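Local atomic coordinates of 3-dehydroquinate dehydratase (Clostridium difficile, PDB entry 4H3D), a protein that catalyses the cis-dehydration of 3-dehydroquinate to 3-dehydroshikimate through an imine intermediate, the third step of the chorismate pathway. Residues G169-P179 with R202-G213; R217-T228 with G239-L250. One frame throughout, in Å; residues are numbered along the deposited sequence. Where two conformers were deposited one is given.

How the interactions relate
The two interactions follow one another along the chain and meet round one pocket of an eight-stranded parallel TIM barrel, with centres about 12 Å apart. Interaction 1 pairs strands 172-177 and 205-208; the chain then passes through helix 215-218 into interaction 2, which sets 217-228 against the start of helix 243-256. They touch where strand 205-208 meets the approach to strand 227-229: Ile204 O lies 2.8 Å from Ala226 N, and Thr206 N lies 3.0 Å from Ser225 OG, both probable hydrogen bonds. Interaction 1 supplies the Schiff-base lysine and interaction 2 grips the carboxylate of the same bound molecule. Both also reach the second subunit.

Interaction 1: residues G169-P179 with R202-G213; sequences GADLPKIAVMP and RPIITMSMSGMG. With SHL (5-hydroxy-6-methyl-4-oxo-4H-pyran-2-carboxylic acid), chain I.
The carbonyl oxygen of Ala170 receives Arg202 NH2 at 2.7 Å, a bond lying almost in the guanidinium plane. The bend at chi3 brings the arginine tip back to this carbonyl, just before strand 172-177 sets off beside strand 205-208. These neighbouring strands of the TIM barrel run parallel, their segment axes 5° apart, and helix 182-199 completes the beta-alpha-beta unit.

The ladder starts with Ile205 N on Pro173 O and Ile175 N on Ile205 O, and continues in the same alternation to Met209 N on Val177 O, 2.9 Å and nearly straight at 173°. Proline suits position 173, where its carbonyl does the bonding and its ring packs against helix 155-167. On the face with Ile175 and Thr206, the two CG2 methyls meet at 3.9 Å, while Thr206 OG1 bonds Thr192 of helix 182-199.

The other face carries Lys174, Ile205, Ala176 and Met207. The small Ala176 leaves room for Met207, whose CG, in the conformer given here, lies 3.6 Å from Ala176 CB. In the pocket, the unbranched chain of this conformer brings Met207 SD to 3.3 Å from ligand atom CAK. Beyond the strands, the methyls of Met178 and Met209 meet where their flexible side chains cross at about a right angle. Lys174, the Schiff-base residue, is fully extended, with CG anti to the backbone N (chi1 174°); its CG rests on Ile205 CG2 and its NZ is covalently joined, at 1.4 Å, to CAL of the comenic acid-derived ligand.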
loop_
_atom_site.group_PDB
_atom_site.type_symbol
_atom_site.label_atom_id
_atom_site.label_comp_id
_atom_site.label_asym_id
_atom_site.label_seq_id
_atom_site.Cartn_x
_atom_site.Cartn_y
_atom_site.Cartn_z
ATOM N N GLY B 169 24.222 -6.452 17.683
ATOM C CA GLY B 169 24.887 -5.278 17.129
ATOM C C GLY B 169 24.516 -4.908 15.707
ATOM O O GLY B 169 25.228 -4.125 15.076
ATOM N N ALA B 170 23.421 -5.450 15.171
ATOM C CA ALA B 170 23.011 -5.029 13.822
ATOM C C ALA B 170 22.711 -3.536 13.845
ATOM O O ALA B 170 22.072 -3.050 14.763
ATOM C CB ALA B 170 21.768 -5.775 13.365
ATOM N N ASP B 171 23.187 -2.808 12.848
ATOM C CA ASP B 171 22.798 -1.428 12.705
ATOM C C ASP B 171 21.366 -1.410 12.158
ATOM O O ASP B 171 20.596 -0.497 12.460
ATOM C CB ASP B 171 23.742 -0.711 11.740
ATOM C CG ASP B 171 25.162 -0.646 12.264
ATOM O OD1 ASP B 171 25.437 0.215 13.119
ATOM O OD2 ASP B 171 26.008 -1.444 11.803
ATOM N N LEU B 172 21.022 -2.448 11.371
ATOM C CA LEU B 172 19.730 -2.551 10.696
ATOM C C LEU B 172 19.203 -3.987 10.663
ATOM O O LEU B 172 19.539 -4.762 9.754
ATOM C CB LEU B 172 19.854 -2.044 9.238
ATOM C CG LEU B 172 20.222 -0.575 9.013
ATOM C CD1 LEU B 172 20.571 -0.328 7.530
ATOM C CD2 LEU B 172 19.106 0.365 9.487
ATOM N N PRO B 173 18.413 -4.369 11.673
ATOM C CA PRO B 173 17.759 -5.669 11.657
ATOM C C PRO B 173 16.852 -5.796 10.441
ATOM O O PRO B 173 16.141 -4.841 10.100
ATOM C CB PRO B 173 16.908 -5.649 12.915
ATOM C CG PRO B 173 17.557 -4.702 13.818
ATOM C CD PRO B 173 18.184 -3.653 12.932
ATOM N N LYS B 174 16.862 -6.965 9.797
ATOM C CA LYS B 174 16.041 -7.185 8.626
ATOM C C LYS B 174 15.357 -8.528 8.689
ATOM O O LYS B 174 16.001 -9.546 8.975
ATOM C CB LYS B 174 16.893 -7.156 7.354
ATOM C CG LYS B 174 16.106 -7.526 6.063
ATOM C CD LYS B 174 16.994 -7.553 4.860
ATOM C CE LYS B 174 16.197 -7.926 3.613
ATOM N NZ LYS B 174 17.063 -8.024 2.396
ATOM N N ILE B 175 14.061 -8.542 8.411
ATOM C CA ILE B 175 13.323 -9.788 8.356
ATOM C C ILE B 175 12.389 -9.821 7.179
ATOM O O ILE B 175 11.726 -8.831 6.852
ATOM C CB ILE B 175 12.592 -10.153 9.698
ATOM C CG1 ILE B 175 12.221 -11.639 9.694
ATOM C CG2 ILE B 175 11.368 -9.283 9.947
ATOM C CD1 ILE B 175 11.773 -12.168 11.036
ATOM N N ALA B 176 12.405 -10.950 6.487
ATOM C CA ALA B 176 11.539 -11.183 5.329
ATOM C C ALA B 176 10.792 -12.504 5.566
ATOM O O ALA B 176 11.417 -13.540 5.828
ATOM C CB ALA B 176 12.363 -11.253 4.041
ATOM N N VAL B 177 9.468 -12.465 5.467
ATOM C CA VAL B 177 8.629 -13.632 5.745
ATOM C C VAL B 177 7.633 -13.876 4.615
ATOM O O VAL B 177 7.358 -12.982 3.811
ATOM C CB VAL B 177 7.885 -13.470 7.086
ATOM C CG1 VAL B 177 8.908 -13.346 8.236
ATOM C CG2 VAL B 177 6.941 -12.253 7.061
ATOM N N MET B 178 7.096 -15.090 4.558
ATOM C CA MET B 178 6.182 -15.471 3.490
ATOM C C MET B 178 4.752 -15.589 4.033
ATOM O O MET B 178 4.493 -16.399 4.929
ATOM C CB MET B 178 6.612 -16.814 2.887
ATOM C CG MET B 178 5.764 -17.276 1.678
ATOM S SD MET B 178 5.971 -16.159 0.251
ATOM C CE MET B 178 7.678 -16.450 -0.209
ATOM N N PRO B 179 3.808 -14.800 3.482
ATOM C CA PRO B 179 2.450 -14.972 3.985
ATOM C C PRO B 179 1.784 -16.199 3.389
ATOM O O PRO B 179 2.022 -16.514 2.231
ATOM C CB PRO B 179 1.727 -13.715 3.484
ATOM C CG PRO B 179 2.407 -13.390 2.197
ATOM C CD PRO B 179 3.872 -13.798 2.391
ATOM N N ARG B 202 16.841 1.588 16.859
ATOM C CA ARG B 202 17.513 1.820 15.572
ATOM C C ARG B 202 16.519 1.478 14.446
ATOM O O ARG B 202 15.453 0.903 14.708
ATOM C CB ARG B 202 18.757 0.947 15.466
ATOM C CG ARG B 202 18.457 -0.533 15.359
ATOM C CD ARG B 202 19.645 -1.345 15.849
ATOM N NE ARG B 202 19.820 -1.232 17.303
ATOM C CZ ARG B 202 20.881 -1.680 17.978
ATOM N NH1 ARG B 202 20.941 -1.538 19.296
ATOM N NH2 ARG B 202 21.886 -2.258 17.342
ATOM N N PRO B 203 16.862 1.824 13.196
ATOM C CA PRO B 203 15.912 1.526 12.129
ATOM C C PRO B 203 15.882 0.037 11.835
ATOM O O PRO B 203 16.881 -0.662 12.056
ATOM C CB PRO B 203 16.451 2.318 10.928
ATOM C CG PRO B 203 17.569 3.203 11.495
ATOM C CD PRO B 203 18.079 2.458 12.676
ATOM N N ILE B 204 14.726 -0.430 11.370
ATOM C CA ILE B 204 14.513 -1.816 11.030
ATOM C C ILE B 204 13.995 -1.915 9.611
ATOM O O ILE B 204 13.471 -0.931 9.048
ATOM C CB ILE B 204 13.525 -2.515 11.992
ATOM C CG1 ILE B 204 12.115 -1.919 11.858
ATOM C CG2 ILE B 204 14.040 -2.396 13.468
ATOM C CD1 ILE B 204 11.075 -2.575 12.727
ATOM N N ILE B 205 14.172 -3.103 9.036
ATOM C CA ILE B 205 13.776 -3.424 7.679
ATOM C C ILE B 205 12.910 -4.673 7.722
ATOM O O ILE B 205 13.340 -5.710 8.231
ATOM C CB ILE B 205 15.017 -3.771 6.815
ATOM C CG1 ILE B 205 16.039 -2.635 6.838
ATOM C CG2 ILE B 205 14.601 -4.137 5.377
ATOM C CD1 ILE B 205 17.469 -3.089 6.350
ATOM N N THR B 206 11.695 -4.594 7.184
ATOM C CA THR B 206 10.806 -5.755 7.161
ATOM C C THR B 206 10.052 -5.834 5.878
ATOM O O THR B 206 9.788 -4.787 5.225
ATOM C CB THR B 206 9.730 -5.706 8.269
ATOM O OG1 THR B 206 8.783 -4.655 7.983
ATOM C CG2 THR B 206 10.385 -5.481 9.654
ATOM N N MET B 207 9.700 -7.055 5.484
ATOM C CA MET B 207 8.870 -7.268 4.306
ATOM C C MET B 207 8.131 -8.585 4.366
ATOM O O MET B 207 8.558 -9.538 5.027
ATOM C CB MET B 207 9.683 -7.222 3.011
ATOM C CG MET B 207 10.528 -8.436 2.765
ATOM S SD MET B 207 11.480 -8.291 1.243
ATOM C CE MET B 207 12.487 -6.850 1.608
ATOM N N SER B 208 6.998 -8.595 3.679
ATOM C CA SER B 208 6.160 -9.750 3.501
ATOM C C SER B 208 6.310 -9.984 2.010
ATOM O O SER B 208 6.035 -9.098 1.201
ATOM C CB SER B 208 4.695 -9.438 3.853
ATOM O OG SER B 208 3.906 -10.591 3.707
ATOM N N MET B 209 6.777 -11.161 1.648
ATOM C CA MET B 209 7.058 -11.500 0.267
ATOM C C MET B 209 5.793 -11.932 -0.504
ATOM O O MET B 209 4.705 -11.964 0.060
ATOM C CB MET B 209 8.129 -12.601 0.233
ATOM C CG MET B 209 9.473 -12.167 0.855
ATOM S SD MET B 209 10.757 -13.456 0.789
ATOM C CE MET B 209 10.093 -14.659 1.923
ATOM N N SER B 210 5.969 -12.215 -1.809
ATOM C CA SER B 210 4.900 -12.612 -2.746
ATOM C C SER B 210 3.994 -11.419 -3.121
ATOM O O SER B 210 4.086 -10.348 -2.518
ATOM C CB SER B 210 4.041 -13.754 -2.204
ATOM O OG SER B 210 3.046 -13.288 -1.310
ATOM N N GLY B 211 3.104 -11.638 -4.099
ATOM C CA GLY B 211 2.156 -10.597 -4.579
ATOM C C GLY B 211 1.288 -10.072 -3.461
ATOM O O GLY B 211 1.046 -8.881 -3.344
ATOM N N MET B 212 0.845 -10.986 -2.618
ATOM C CA MET B 212 0.012 -10.675 -1.472
ATOM C C MET B 212 0.702 -9.717 -0.481
ATOM O O MET B 212 0.037 -8.914 0.172
ATOM C CB MET B 212 -0.334 -12.009 -0.775
ATOM C CG MET B 212 -1.290 -11.953 0.372
ATOM S SD MET B 212 -1.722 -13.635 0.949
ATOM C CE MET B 212 -2.626 -14.243 -0.463
ATOM N N GLY B 213 2.035 -9.788 -0.384
ATOM C CA GLY B 213 2.765 -8.985 0.592
ATOM C C GLY B 213 3.292 -7.635 0.133
ATOM O O GLY B 213 3.910 -6.929 0.917
HETATM O OAD SHL I . 12.945 -7.746 -2.200
HETATM C CAH SHL I . 12.883 -8.955 -1.859
HETATM O OAA SHL I . 12.050 -9.735 -2.387
HETATM C CAK SHL I . 13.799 -9.434 -0.843
HETATM O OAG SHL I . 14.724 -8.498 -0.269
HETATM C CAF SHL I . 15.748 -8.981 0.571
HETATM C CAL SHL I . 16.697 -8.114 1.000
HETATM C CAJ SHL I . 15.776 -10.309 0.815
HETATM O OAC SHL I . 16.742 -10.809 1.582
HETATM C CAI SHL I . 14.833 -11.152 0.299
HETATM C CAE SHL I . 13.856 -10.725 -0.511
HETATM O OAB SHL I . 14.869 -12.442 0.593
#

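Interaction 2: residues R217-T228 with G239-L250; sequences RLCGEIFGSALT and GQISFKELNSVL. With SHL (5-hydroxy-6-methyl-4-oxo-4H-pyran-2-carboxylic acid), chain I.
The backbones of 217-228 and 239-250 approach most closely at Leu218 and Leu250, whose CA atoms are 6.4 Å apart, with no clear hydrogen bond between the segments; side chains carry the contact. Leu218 is the hub of its apolar part. Its branch CD2 lies 3.6 Å from Leu246 CD1 and also touches Ile241 CD1 and Val249 CG1, so one methyl serves three branched apolar neighbours. Ile241 and Val249 each present an end methyl to it, and Ile241 also packs on Leu252 of the second subunit.

The side chains of Thr228 and of Leu246 and Leu250 on helix 243-256 reach toward each other, tip to tip: Thr228 CG2 is 3.7 Å from Leu250 CD1 and close to Leu246 CD2. Threonine fits here because its other branch is polar. With OG1 anti to the backbone N (chi1 -178°), the hydroxyl donates to a lone pair of Arg217 O at 2.7 Å, in the carbonyl plane, tying strand 227-229 to helix 215-218 while the methyl faces the leucines. At the outer end, a water bridges Glu221 OE2 and Leu250 O, donating to both.

At the inner end, Arg217 is extended from CG to NE and runs antiparallel to the Ile241 side chain, its CD passing Ile241 CG2. Its two terminal nitrogens grip the ligand carboxylate, NH1 to OAD and NH2 to OAA, both at 2.7 Å and nearly straight. The paired donors match a carboxylate and fix its rotation. In the conformer modelled, Gln240, bent at chi2 (-74°), adds a longer bond from NE2 to OAA (3.2 Å), and its OE1 lies over one face of the guanidinium. Arg217 and Gln240 both bind 3-dehydroquinate, and their grip on this carboxylate belongs to the substrate pocket of the type I dehydroquinase barrel.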
loop_
_atom_site.group_PDB
_atom_site.type_symbol
_atom_site.label_atom_id
_atom_site.label_comp_id
_atom_site.label_asym_id
_atom_site.label_seq_id
_atom_site.Cartn_x
_atom_site.Cartn_y
_atom_site.Cartn_z
ATOM N N ARG B 217 5.987 -3.370 1.060
ATOM C CA ARG B 217 7.095 -2.685 0.380
ATOM C C ARG B 217 6.770 -1.223 0.171
ATOM O O ARG B 217 7.661 -0.425 -0.169
ATOM C CB ARG B 217 7.350 -3.278 -1.002
ATOM C CG ARG B 217 7.679 -4.724 -0.994
ATOM C CD ARG B 217 8.000 -5.222 -2.390
ATOM N NE ARG B 217 8.265 -6.659 -2.375
ATOM C CZ ARG B 217 9.473 -7.216 -2.302
ATOM N NH1 ARG B 217 10.574 -6.466 -2.255
ATOM N NH2 ARG B 217 9.581 -8.535 -2.295
ATOM N N LEU B 218 5.498 -0.872 0.360
ATOM C CA LEU B 218 5.033 0.481 0.064
ATOM C C LEU B 218 4.813 1.348 1.275
ATOM O O LEU B 218 4.961 2.560 1.182
ATOM C CB LEU B 218 3.685 0.412 -0.688
ATOM C CG LEU B 218 3.602 -0.436 -1.962
ATOM C CD1 LEU B 218 2.207 -0.369 -2.548
ATOM C CD2 LEU B 218 4.619 0.037 -2.992
ATOM N N CYS B 219 4.474 0.737 2.404
ATOM C CA CYS B 219 3.999 1.482 3.569
ATOM C C CYS B 219 4.986 1.651 4.719
ATOM O O CYS B 219 4.576 1.819 5.871
ATOM C CB CYS B 219 2.733 0.802 4.094
ATOM S SG CYS B 219 3.063 -0.836 4.756
ATOM N N GLY B 220 6.275 1.631 4.415
ATOM C CA GLY B 220 7.299 1.791 5.431
ATOM C C GLY B 220 7.226 3.069 6.242
ATOM O O GLY B 220 7.470 3.058 7.455
ATOM N N GLU B 221 6.874 4.178 5.601
ATOM C CA GLU B 221 6.838 5.440 6.313
ATOM C C GLU B 221 5.810 5.419 7.426
ATOM O O GLU B 221 6.018 6.012 8.477
ATOM C CB GLU B 221 6.601 6.620 5.359
ATOM C CG GLU B 221 6.838 7.960 5.997
ATOM C CD GLU B 221 6.870 9.097 4.995
ATOM O OE1 GLU B 221 6.646 10.258 5.408
ATOM O OE2 GLU B 221 7.112 8.835 3.800
ATOM N N ILE B 222 4.711 4.726 7.211
ATOM C CA ILE B 222 3.683 4.644 8.235
ATOM C C ILE B 222 3.944 3.539 9.266
ATOM O O ILE B 222 3.859 3.779 10.465
ATOM C CB ILE B 222 2.283 4.467 7.603
ATOM C CG1 ILE B 222 1.845 5.787 6.939
ATOM C CG2 ILE B 222 1.253 4.063 8.666
ATOM C CD1 ILE B 222 1.626 6.957 7.924
ATOM N N PHE B 223 4.289 2.341 8.808
ATOM C CA PHE B 223 4.444 1.219 9.731
ATOM C C PHE B 223 5.829 1.029 10.334
ATOM O O PHE B 223 5.954 0.446 11.402
ATOM C CB PHE B 223 3.875 -0.050 9.108
ATOM C CG PHE B 223 2.403 0.042 8.884
ATOM C CD1 PHE B 223 1.523 -0.178 9.928
ATOM C CD2 PHE B 223 1.899 0.445 7.668
ATOM C CE1 PHE B 223 0.161 -0.051 9.736
ATOM C CE2 PHE B 223 0.525 0.570 7.473
ATOM C CZ PHE B 223 -0.330 0.325 8.503
ATOM N N GLY B 224 6.854 1.527 9.668
ATOM C CA GLY B 224 8.186 1.534 10.259
ATOM C C GLY B 224 9.356 0.937 9.515
ATOM O O GLY B 224 10.482 1.060 9.993
ATOM N N SER B 225 9.146 0.281 8.373
ATOM C CA SER B 225 10.291 -0.285 7.662
ATOM C C SER B 225 11.082 0.874 7.016
ATOM O O SER B 225 10.510 1.726 6.312
ATOM C CB SER B 225 9.887 -1.338 6.633
ATOM O OG SER B 225 11.060 -1.897 6.046
ATOM N N ALA B 226 12.381 0.896 7.278
ATOM C CA ALA B 226 13.267 1.999 6.862
ATOM C C ALA B 226 13.847 1.881 5.470
ATOM O O ALA B 226 14.305 2.878 4.905
ATOM C CB ALA B 226 14.416 2.165 7.883
ATOM N N LEU B 227 13.817 0.671 4.915
ATOM C CA LEU B 227 14.401 0.386 3.605
ATOM C C LEU B 227 13.472 -0.565 2.829
ATOM O O LEU B 227 12.957 -1.537 3.399
ATOM C CB LEU B 227 15.772 -0.269 3.810
ATOM C CG LEU B 227 16.701 -0.409 2.616
ATOM C CD1 LEU B 227 17.042 0.958 2.091
ATOM C CD2 LEU B 227 17.953 -1.147 2.976
ATOM N N THR B 228 13.254 -0.287 1.543
ATOM C CA THR B 228 12.398 -1.106 0.724
ATOM C C THR B 228 13.183 -1.463 -0.545
ATOM O O THR B 228 13.995 -0.673 -1.025
ATOM C CB THR B 228 11.056 -0.427 0.426
ATOM O OG1 THR B 228 10.237 -1.311 -0.347
ATOM C CG2 THR B 228 11.255 0.892 -0.305
ATOM N N GLY B 239 5.527 -10.398 -7.278
ATOM C CA GLY B 239 5.803 -10.036 -5.895
ATOM C C GLY B 239 6.908 -8.976 -5.809
ATOM O O GLY B 239 7.373 -8.642 -4.712
ATOM N N GLN B 240 7.324 -8.462 -6.969
ATOM C CA GLN B 240 8.368 -7.435 -7.061
ATOM C C GLN B 240 7.793 -6.175 -7.711
ATOM O O GLN B 240 6.823 -6.241 -8.459
ATOM C CB GLN B 240 9.535 -7.936 -7.913
ATOM C CG GLN B 240 10.238 -9.200 -7.393
ATOM C CD GLN B 240 11.132 -8.959 -6.176
ATOM O OE1 GLN B 240 11.459 -7.818 -5.828
ATOM N NE2 GLN B 240 11.548 -10.047 -5.539
ATOM N N ILE B 241 8.401 -5.035 -7.421
ATOM C CA ILE B 241 7.970 -3.760 -7.984
ATOM C C ILE B 241 9.227 -3.094 -8.549
ATOM O O ILE B 241 10.248 -3.046 -7.869
ATOM C CB ILE B 241 7.251 -2.887 -6.901
ATOM C CG1 ILE B 241 6.887 -1.505 -7.439
ATOM C CG2 ILE B 241 8.110 -2.721 -5.676
ATOM C CD1 ILE B 241 6.048 -0.698 -6.463
ATOM N N SER B 242 9.176 -2.625 -9.798
ATOM C CA SER B 242 10.355 -1.975 -10.397
ATOM C C SER B 242 10.630 -0.725 -9.570
ATOM O O SER B 242 9.686 -0.069 -9.082
ATOM C CB SER B 242 10.117 -1.619 -11.854
ATOM O OG SER B 242 9.251 -0.511 -11.962
ATOM N N PHE B 243 11.899 -0.382 -9.423
ATOM C CA PHE B 243 12.290 0.700 -8.519
ATOM C C PHE B 243 11.738 2.077 -8.885
ATOM O O PHE B 243 11.494 2.896 -7.993
ATOM C CB PHE B 243 13.821 0.726 -8.307
ATOM C CG PHE B 243 14.600 1.312 -9.448
ATOM C CD1 PHE B 243 14.871 2.670 -9.485
ATOM C CD2 PHE B 243 15.099 0.506 -10.459
ATOM C CE1 PHE B 243 15.599 3.218 -10.529
ATOM C CE2 PHE B 243 15.826 1.048 -11.500
ATOM C CZ PHE B 243 16.076 2.401 -11.535
ATOM N N LYS B 244 11.521 2.324 -10.175
ATOM C CA LYS B 244 10.959 3.609 -10.628
ATOM C C LYS B 244 9.533 3.753 -10.108
ATOM O O LYS B 244 9.144 4.796 -9.566
ATOM C CB LYS B 244 10.951 3.705 -12.155
ATOM C CG LYS B 244 12.327 3.699 -12.796
ATOM C CD LYS B 244 12.240 3.714 -14.324
ATOM C CE LYS B 244 13.603 3.507 -14.952
ATOM N NZ LYS B 244 13.568 3.619 -16.450
ATOM N N GLU B 245 8.757 2.694 -10.272
ATOM C CA GLU B 245 7.374 2.701 -9.835
ATOM C C GLU B 245 7.294 2.727 -8.308
ATOM O O GLU B 245 6.396 3.347 -7.733
ATOM C CB GLU B 245 6.629 1.516 -10.448
ATOM C CG GLU B 245 6.570 1.618 -11.983
ATOM C CD GLU B 245 5.784 0.504 -12.649
ATOM O OE1 GLU B 245 5.544 -0.536 -12.003
ATOM O OE2 GLU B 245 5.414 0.671 -13.835
ATOM N N LEU B 246 8.256 2.091 -7.647
ATOM C CA LEU B 246 8.298 2.087 -6.196
ATOM C C LEU B 246 8.599 3.510 -5.709
ATOM O O LEU B 246 7.995 3.994 -4.735
ATOM C CB LEU B 246 9.352 1.087 -5.704
ATOM C CG LEU B 246 9.488 0.851 -4.203
ATOM C CD1 LEU B 246 8.152 0.470 -3.631
ATOM C CD2 LEU B 246 10.569 -0.252 -3.901
ATOM N N ASN B 247 9.511 4.190 -6.395
ATOM C CA ASN B 247 9.845 5.568 -6.042
ATOM C C ASN B 247 8.601 6.461 -6.128
ATOM O O ASN B 247 8.341 7.259 -5.234
ATOM C CB ASN B 247 10.950 6.135 -6.947
ATOM C CG ASN B 247 11.462 7.488 -6.457
ATOM O OD1 ASN B 247 11.991 7.597 -5.353
ATOM N ND2 ASN B 247 11.320 8.513 -7.282
ATOM N N SER B 248 7.825 6.298 -7.194
ATOM C CA SER B 248 6.623 7.092 -7.386
ATOM C C SER B 248 5.620 6.889 -6.257
ATOM O O SER B 248 5.065 7.847 -5.743
ATOM C CB SER B 248 5.966 6.753 -8.721
ATOM O OG SER B 248 6.867 6.979 -9.780
ATOM N N VAL B 249 5.392 5.637 -5.876
ATOM C CA VAL B 249 4.444 5.336 -4.796
ATOM C C VAL B 249 4.915 5.905 -3.446
ATOM O O VAL B 249 4.117 6.481 -2.700
ATOM C CB VAL B 249 4.176 3.834 -4.666
ATOM C CG1 VAL B 249 3.183 3.567 -3.519
ATOM C CG2 VAL B 249 3.614 3.278 -5.975
ATOM N N LEU B 250 6.204 5.757 -3.141
ATOM C CA LEU B 250 6.744 6.277 -1.899
ATOM C C LEU B 250 6.579 7.797 -1.806
ATOM O O LEU B 250 6.292 8.332 -0.731
ATOM C CB LEU B 250 8.210 5.896 -1.738
ATOM C CG LEU B 250 8.526 4.408 -1.637
ATOM C CD1 LEU B 250 10.043 4.202 -1.458
ATOM C CD2 LEU B 250 7.799 3.797 -0.511
HETATM O OAD SHL I . 12.945 -7.746 -2.200
HETATM C CAH SHL I . 12.883 -8.955 -1.859
HETATM O OAA SHL I . 12.050 -9.735 -2.387
HETATM C CAK SHL I . 13.799 -9.434 -0.843
HETATM O OAG SHL I . 14.724 -8.498 -0.269
HETATM C CAF SHL I . 15.748 -8.981 0.571
HETATM C CAL SHL I . 16.697 -8.114 1.000
HETATM C CAJ SHL I . 15.776 -10.309 0.815
HETATM O OAC SHL I . 16.742 -10.809 1.582
HETATM C CAI SHL I . 14.833 -11.152 0.299
HETATM C CAE SHL I . 13.856 -10.725 -0.511
HETATM O OAB SHL I . 14.869 -12.442 0.593
HETATM O O HOH W 1 6.632 7.007 1.891
#